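Local coordinates for protein arginase (Glaciozyma antarctica, PDB 5YNL) that probably hydrolyses L-arginine to L-ornithine and urea, as manganese-dependent arginases do, in a psychrophilic yeast, at residues N88-L93 / S351-A356; A181-P186 / I228-L233. One frame throughout, in Å; residues are numbered along the deposited sequence.

Contact 1: N88-L93 / S351-A356; sequences NDIENL and SLVRCA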
loop_
_atom_site.group_PDB
_atom_site.type_symbol
_atom_site.label_atom_id
_atom_site.label_comp_id
_atom_site.label_asym_id
_atom_site.label_seq_id
_atom_site.Cartn_x
_atom_site.Cartn_y
_atom_site.Cartn_z
ATOM N N ASN A 88 13.039 9.585 -13.285
ATOM C CA ASN A 88 12.860 10.619 -14.298
ATOM C C ASN A 88 11.362 10.902 -14.586
ATOM O O ASN A 88 10.954 12.063 -14.735
ATOM C CB ASN A 88 13.626 10.223 -15.565
ATOM C CG ASN A 88 13.796 11.370 -16.535
ATOM O OD1 ASN A 88 14.649 12.243 -16.348
ATOM N ND2 ASN A 88 12.999 11.364 -17.594
ATOM N N ASP A 89 10.545 9.849 -14.644
ATOM C CA ASP A 89 9.098 10.016 -14.804
ATOM C C ASP A 89 8.515 10.914 -13.726
ATOM O O ASP A 89 7.725 11.816 -14.010
ATOM C CB ASP A 89 8.380 8.659 -14.756
ATOM C CG ASP A 89 8.583 7.843 -16.016
ATOM O OD1 ASP A 89 9.050 8.408 -17.022
ATOM O OD2 ASP A 89 8.253 6.642 -15.997
ATOM N N ILE A 90 8.924 10.658 -12.490
ATOM C CA ILE A 90 8.402 11.371 -11.335
ATOM C C ILE A 90 8.809 12.845 -11.403
ATOM O O ILE A 90 7.992 13.747 -11.173
ATOM C CB ILE A 90 8.889 10.708 -10.013
ATOM C CG1 ILE A 90 8.191 9.361 -9.790
ATOM C CG2 ILE A 90 8.634 11.590 -8.816
ATOM C CD1 ILE A 90 8.532 8.694 -8.456
ATOM N N GLU A 91 10.069 13.083 -11.736
ATOM C CA GLU A 91 10.580 14.433 -11.891
ATOM C C GLU A 91 9.901 15.200 -13.048
ATOM O O GLU A 91 9.582 16.380 -12.907
ATOM C CB GLU A 91 12.129 14.407 -11.991
ATOM C CG GLU A 91 12.811 14.450 -10.599
ATOM C CD GLU A 91 14.297 14.067 -10.592
ATOM O OE1 GLU A 91 14.761 13.395 -11.543
ATOM O OE2 GLU A 91 15.004 14.428 -9.619
ATOM N N ASN A 92 9.656 14.525 -14.171
ATOM C CA ASN A 92 8.935 15.133 -15.294
ATOM C C ASN A 92 7.529 15.610 -14.922
ATOM O O ASN A 92 6.948 16.438 -15.619
ATOM C CB ASN A 92 8.822 14.156 -16.472
ATOM C CG ASN A 92 10.168 13.782 -17.070
ATOM O OD1 ASN A 92 11.083 14.606 -17.156
ATOM N ND2 ASN A 92 10.289 12.529 -17.501
ATOM N N LEU A 93 6.984 15.074 -13.835
ATOM C CA LEU A 93 5.638 15.416 -13.395
ATOM C C LEU A 93 5.670 16.566 -12.393
ATOM O O LEU A 93 4.649 16.871 -11.752
ATOM C CB LEU A 93 4.944 14.205 -12.761
ATOM C CG LEU A 93 4.602 13.036 -13.690
ATOM C CD1 LEU A 93 4.026 11.839 -12.929
ATOM C CD2 LEU A 93 3.629 13.486 -14.768
ATOM N N SER A 351 3.809 2.844 -14.503
ATOM C CA SER A 351 2.588 3.512 -14.891
ATOM C C SER A 351 1.732 3.868 -13.660
ATOM O O SER A 351 1.262 4.994 -13.575
ATOM C CB SER A 351 1.809 2.658 -15.895
ATOM O OG SER A 351 1.013 3.475 -16.737
ATOM N N LEU A 352 1.568 2.935 -12.713
ATOM C CA LEU A 352 0.701 3.176 -11.567
ATOM C C LEU A 352 1.312 4.251 -10.662
ATOM O O LEU A 352 0.578 5.050 -10.046
ATOM C CB LEU A 352 0.447 1.910 -10.744
ATOM C CG LEU A 352 -0.180 0.650 -11.361
ATOM C CD1 LEU A 352 -0.111 -0.527 -10.349
ATOM C CD2 LEU A 352 -1.659 0.898 -11.790
ATOM N N VAL A 353 2.644 4.273 -10.566
ATOM C CA VAL A 353 3.296 5.292 -9.746
ATOM C C VAL A 353 2.993 6.671 -10.330
ATOM O O VAL A 353 2.459 7.522 -9.630
ATOM C CB VAL A 353 4.842 5.078 -9.605
ATOM C CG1 VAL A 353 5.494 6.294 -8.987
ATOM C CG2 VAL A 353 5.143 3.844 -8.744
ATOM N N ARG A 354 3.312 6.867 -11.615
ATOM C CA ARG A 354 3.117 8.157 -12.287
ATOM C C ARG A 354 1.704 8.639 -12.069
ATOM O O ARG A 354 1.468 9.800 -11.753
ATOM C CB ARG A 354 3.370 8.042 -13.795
ATOM C CG ARG A 354 4.799 7.672 -14.167
ATOM C CD ARG A 354 5.103 8.014 -15.624
ATOM N NE ARG A 354 4.200 7.374 -16.585
ATOM C CZ ARG A 354 4.418 6.191 -17.162
ATOM N NH1 ARG A 354 5.505 5.489 -16.871
ATOM N NH2 ARG A 354 3.541 5.702 -18.022
ATOM N N CYS A 355 0.787 7.708 -12.240
ATOM C CA CYS A 355 -0.622 7.921 -12.153
ATOM C C CYS A 355 -1.036 8.337 -10.751
ATOM O O CYS A 355 -1.785 9.302 -10.557
ATOM C CB CYS A 355 -1.270 6.589 -12.477
ATOM S SG CYS A 355 -2.941 6.762 -12.873
ATOM N N ALA A 356 -0.539 7.595 -9.768
ATOM C CA ALA A 356 -0.890 7.844 -8.383
ATOM C C ALA A 356 -0.392 9.211 -7.967
ATOM O O ALA A 356 -0.994 9.846 -7.101
ATOM C CB ALA A 356 -0.312 6.758 -7.460
#

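Contact 2: A181-P186 / I228-L233; sequences ADINTP and IVYIGL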
loop_
_atom_site.group_PDB
_atom_site.type_symbol
_atom_site.label_atom_id
_atom_site.label_comp_id
_atom_site.label_asym_id
_atom_site.label_seq_id
_atom_site.Cartn_x
_atom_site.Cartn_y
_atom_site.Cartn_z
ATOM N N ALA A 181 -6.091 -11.040 1.825
ATOM C CA ALA A 181 -6.390 -10.180 2.971
ATOM C C ALA A 181 -5.192 -10.012 3.912
ATOM O O ALA A 181 -5.130 -9.031 4.650
ATOM C CB ALA A 181 -7.625 -10.685 3.736
ATOM N N ASP A 182 -4.254 -10.962 3.885
ATOM C CA ASP A 182 -3.066 -10.917 4.752
ATOM C C ASP A 182 -3.392 -10.554 6.225
ATOM O O ASP A 182 -2.669 -9.779 6.866
ATOM C CB ASP A 182 -2.015 -9.943 4.181
ATOM C CG ASP A 182 -1.441 -10.396 2.844
ATOM O OD1 ASP A 182 -1.526 -11.594 2.517
ATOM O OD2 ASP A 182 -0.876 -9.546 2.122
ATOM N N ILE A 183 -4.478 -11.105 6.759
ATOM C CA ILE A 183 -4.935 -10.678 8.078
ATOM C C ILE A 183 -4.793 -11.740 9.168
ATOM O O ILE A 183 -5.245 -11.542 10.296
ATOM C CB ILE A 183 -6.386 -10.115 8.024
ATOM C CG1 ILE A 183 -6.608 -9.061 9.115
ATOM C CG2 ILE A 183 -7.418 -11.226 8.111
ATOM C CD1 ILE A 183 -7.835 -8.231 8.880
ATOM N N ASN A 184 -4.140 -12.850 8.844
ATOM C CA ASN A 184 -3.956 -13.921 9.823
ATOM C C ASN A 184 -3.193 -13.519 11.076
ATOM O O ASN A 184 -2.166 -12.846 10.999
ATOM C CB ASN A 184 -3.265 -15.133 9.197
ATOM C CG ASN A 184 -4.211 -16.284 8.983
ATOM O OD1 ASN A 184 -5.362 -16.238 9.413
ATOM N ND2 ASN A 184 -3.731 -17.332 8.334
ATOM N N THR A 185 -3.705 -13.937 12.229
ATOM C CA THR A 185 -2.932 -13.886 13.465
ATOM C C THR A 185 -1.932 -15.037 13.402
ATOM O O THR A 185 -2.139 -15.998 12.656
ATOM C CB THR A 185 -3.846 -14.049 14.699
ATOM O OG1 THR A 185 -3.053 -14.193 15.886
ATOM C CG2 THR A 185 -4.739 -15.272 14.551
ATOM N N PRO A 186 -0.832 -14.948 14.165
ATOM C CA PRO A 186 0.057 -16.113 14.290
ATOM C C PRO A 186 -0.647 -17.313 14.934
ATOM O O PRO A 186 -0.061 -18.394 15.036
ATOM C CB PRO A 186 1.171 -15.601 15.203
ATOM C CG PRO A 186 1.213 -14.135 14.943
ATOM C CD PRO A 186 -0.218 -13.723 14.706
ATOM N N ILE A 228 -9.520 0.619 7.369
ATOM C CA ILE A 228 -8.999 -0.182 6.260
ATOM C C ILE A 228 -10.101 -0.662 5.318
ATOM O O ILE A 228 -11.202 -1.009 5.770
ATOM C CB ILE A 228 -8.111 -1.373 6.747
ATOM C CG1 ILE A 228 -7.679 -2.266 5.563
ATOM C CG2 ILE A 228 -8.791 -2.154 7.866
ATOM C CD1 ILE A 228 -6.699 -3.400 5.927
ATOM N N VAL A 229 -9.809 -0.643 4.008
ATOM C CA VAL A 229 -10.699 -1.227 3.012
ATOM C C VAL A 229 -9.897 -2.039 1.992
ATOM O O VAL A 229 -8.771 -1.657 1.609
ATOM C CB VAL A 229 -11.640 -0.157 2.356
ATOM C CG1 VAL A 229 -10.850 0.842 1.521
ATOM C CG2 VAL A 229 -12.724 -0.813 1.512
ATOM N N TYR A 230 -10.463 -3.176 1.586
ATOM C CA TYR A 230 -9.805 -4.108 0.685
ATOM C C TYR A 230 -10.489 -4.077 -0.690
ATOM O O TYR A 230 -11.731 -4.127 -0.794
ATOM C CB TYR A 230 -9.905 -5.529 1.240
ATOM C CG TYR A 230 -9.014 -5.852 2.416
ATOM C CD1 TYR A 230 -7.683 -6.183 2.232
ATOM C CD2 TYR A 230 -9.512 -5.871 3.708
ATOM C CE1 TYR A 230 -6.865 -6.497 3.300
ATOM C CE2 TYR A 230 -8.693 -6.188 4.792
ATOM C CZ TYR A 230 -7.373 -6.498 4.572
ATOM O OH TYR A 230 -6.546 -6.809 5.628
ATOM N N ILE A 231 -9.679 -4.000 -1.742
ATOM C CA ILE A 231 -10.162 -4.039 -3.112
ATOM C C ILE A 231 -9.347 -5.064 -3.858
ATOM O O ILE A 231 -8.099 -4.981 -3.842
ATOM C CB ILE A 231 -9.948 -2.688 -3.807
ATOM C CG1 ILE A 231 -10.782 -1.618 -3.097
ATOM C CG2 ILE A 231 -10.321 -2.781 -5.285
ATOM C CD1 ILE A 231 -10.422 -0.182 -3.444
ATOM N N GLY A 232 -10.026 -6.000 -4.535
ATOM C CA GLY A 232 -9.373 -6.977 -5.396
ATOM C C GLY A 232 -9.294 -8.384 -4.824
ATOM O O GLY A 232 -8.750 -9.293 -5.460
ATOM N N LEU A 233 -9.836 -8.571 -3.622
ATOM C CA LEU A 233 -9.764 -9.861 -2.936
ATOM C C LEU A 233 -10.348 -11.027 -3.762
ATOM O O LEU A 233 -11.365 -10.874 -4.475
ATOM C CB LEU A 233 -10.452 -9.789 -1.573
ATOM C CG LEU A 233 -9.821 -8.934 -0.467
ATOM C CD1 LEU A 233 -10.653 -9.071 0.820
ATOM C CD2 LEU A 233 -8.375 -9.324 -0.198
#

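Contact 1: N88-L93 / S351-A356
Asp89 and Arg354 face each other between two helices whose segments run in broadly the same direction, and they show how one long side chain can serve both a charge and a hydrophobic surface. In the Arg354 conformer described, one of two modelled, NH1 gives a hydrogen bond of 3.1 Å to Asp89 OD2 as part of a salt bridge. The bond is bent, with an angle of 144° at the hydrogen, and the donor stands above the carboxylate plane. The two flat groups are nearly perpendicular, 83° apart, and of Arg354 it is NH1 that meets the carboxylate. Arg354 CD packs 3.5 Å from Asp89 CB, and the bend at chi3 (-57°) swings the guanidinium so that NH1 meets OD2, while the CA of Ser351, on the same helix, sits over the rim of one guanidinium face. The stronger partner of Asp89 OD2 is Arg350 NE, just before the segment, so two arginines share one carboxylate oxygen. With Asp89 replaced by an alanine, both arginines would probably lose this shared anion, and their ends would be freer to turn.

Beside the ion pair the contact is mostly apolar. Ile90 reaches across with CD1, 3.9 Å from Val353 CG1, and Leu93 lays CD1 against the backbone and CB of Arg354, 3.5 Å from its O and 3.9 Å from its CB. The helices 86-92 and 345-356 thus pack side by side: Ile90 also touches Val97 of strand 96-99, Val353 meets Ile329 of strand 324-330, and Cys355 turns to helix 308-320.

Contact 2: A181-P186 / I228-L233
Ala181 and Tyr230 bury most of the surface here, and they illustrate how an aromatic side chain can join a strand to a loop. The ring of Tyr230 extends from its strand to the carbonyl of Ala181, where OH donates a weak hydrogen bond of 2.8 Å to Ala181 O. The methyl group of the same alanine lies over the rim of one ring face, CB standing 4.2 Å above the plane. Ile228, two residues earlier on the strand, brings CG1 to the opposite face, so the ring is sandwiched between a neighbour on its own strand and the loop.

The loop carries the sequence ADINT, which matches the end of the DAHADINT signature of the arginase family. In relatives that signature follows a strand of the parallel alpha/beta sheet and supplies manganese ligands; here the loop likewise leaves strand 173-177, the neighbour of strand 228-233.

Leu233 adds to the contact from beyond the corner at Gly232. With its CG beside the backbone N (chi1 -68°), it brings CD2 to 3.5 Å from Ala181 N and to 4.2 Å from Ala181 CB. Further along the loop, Ile183 crosses the end of the tyrosine obliquely, its CD1 being 3.8 Å from Tyr230 OH. Leu244 of helix 241-246 touches Ala181, Ile183 and Tyr230, and Trp176 meets the tyrosine ring edge-to-face.

How the contacts relate
The two contacts lie on opposite sides of the chain's centre, their own centres about 27 Å apart and their nearest atoms about 11 Å apart, so they do not touch. In sequence, contact 2 is nested within the long span that contact 1 closes. Contact 1, about 17 Å from the centre of the chain, joins helices packed on the part of the parallel sheet that includes strands 96-99 and 324-330. Contact 2, about 12 Å from that centre, is buried beside strands 173-177 and 228-233, and its loop segment carries the family's metal-site signature. It is therefore probably the one nearer the active site, whereas contact 1 joins two helices farther from the chain's centre.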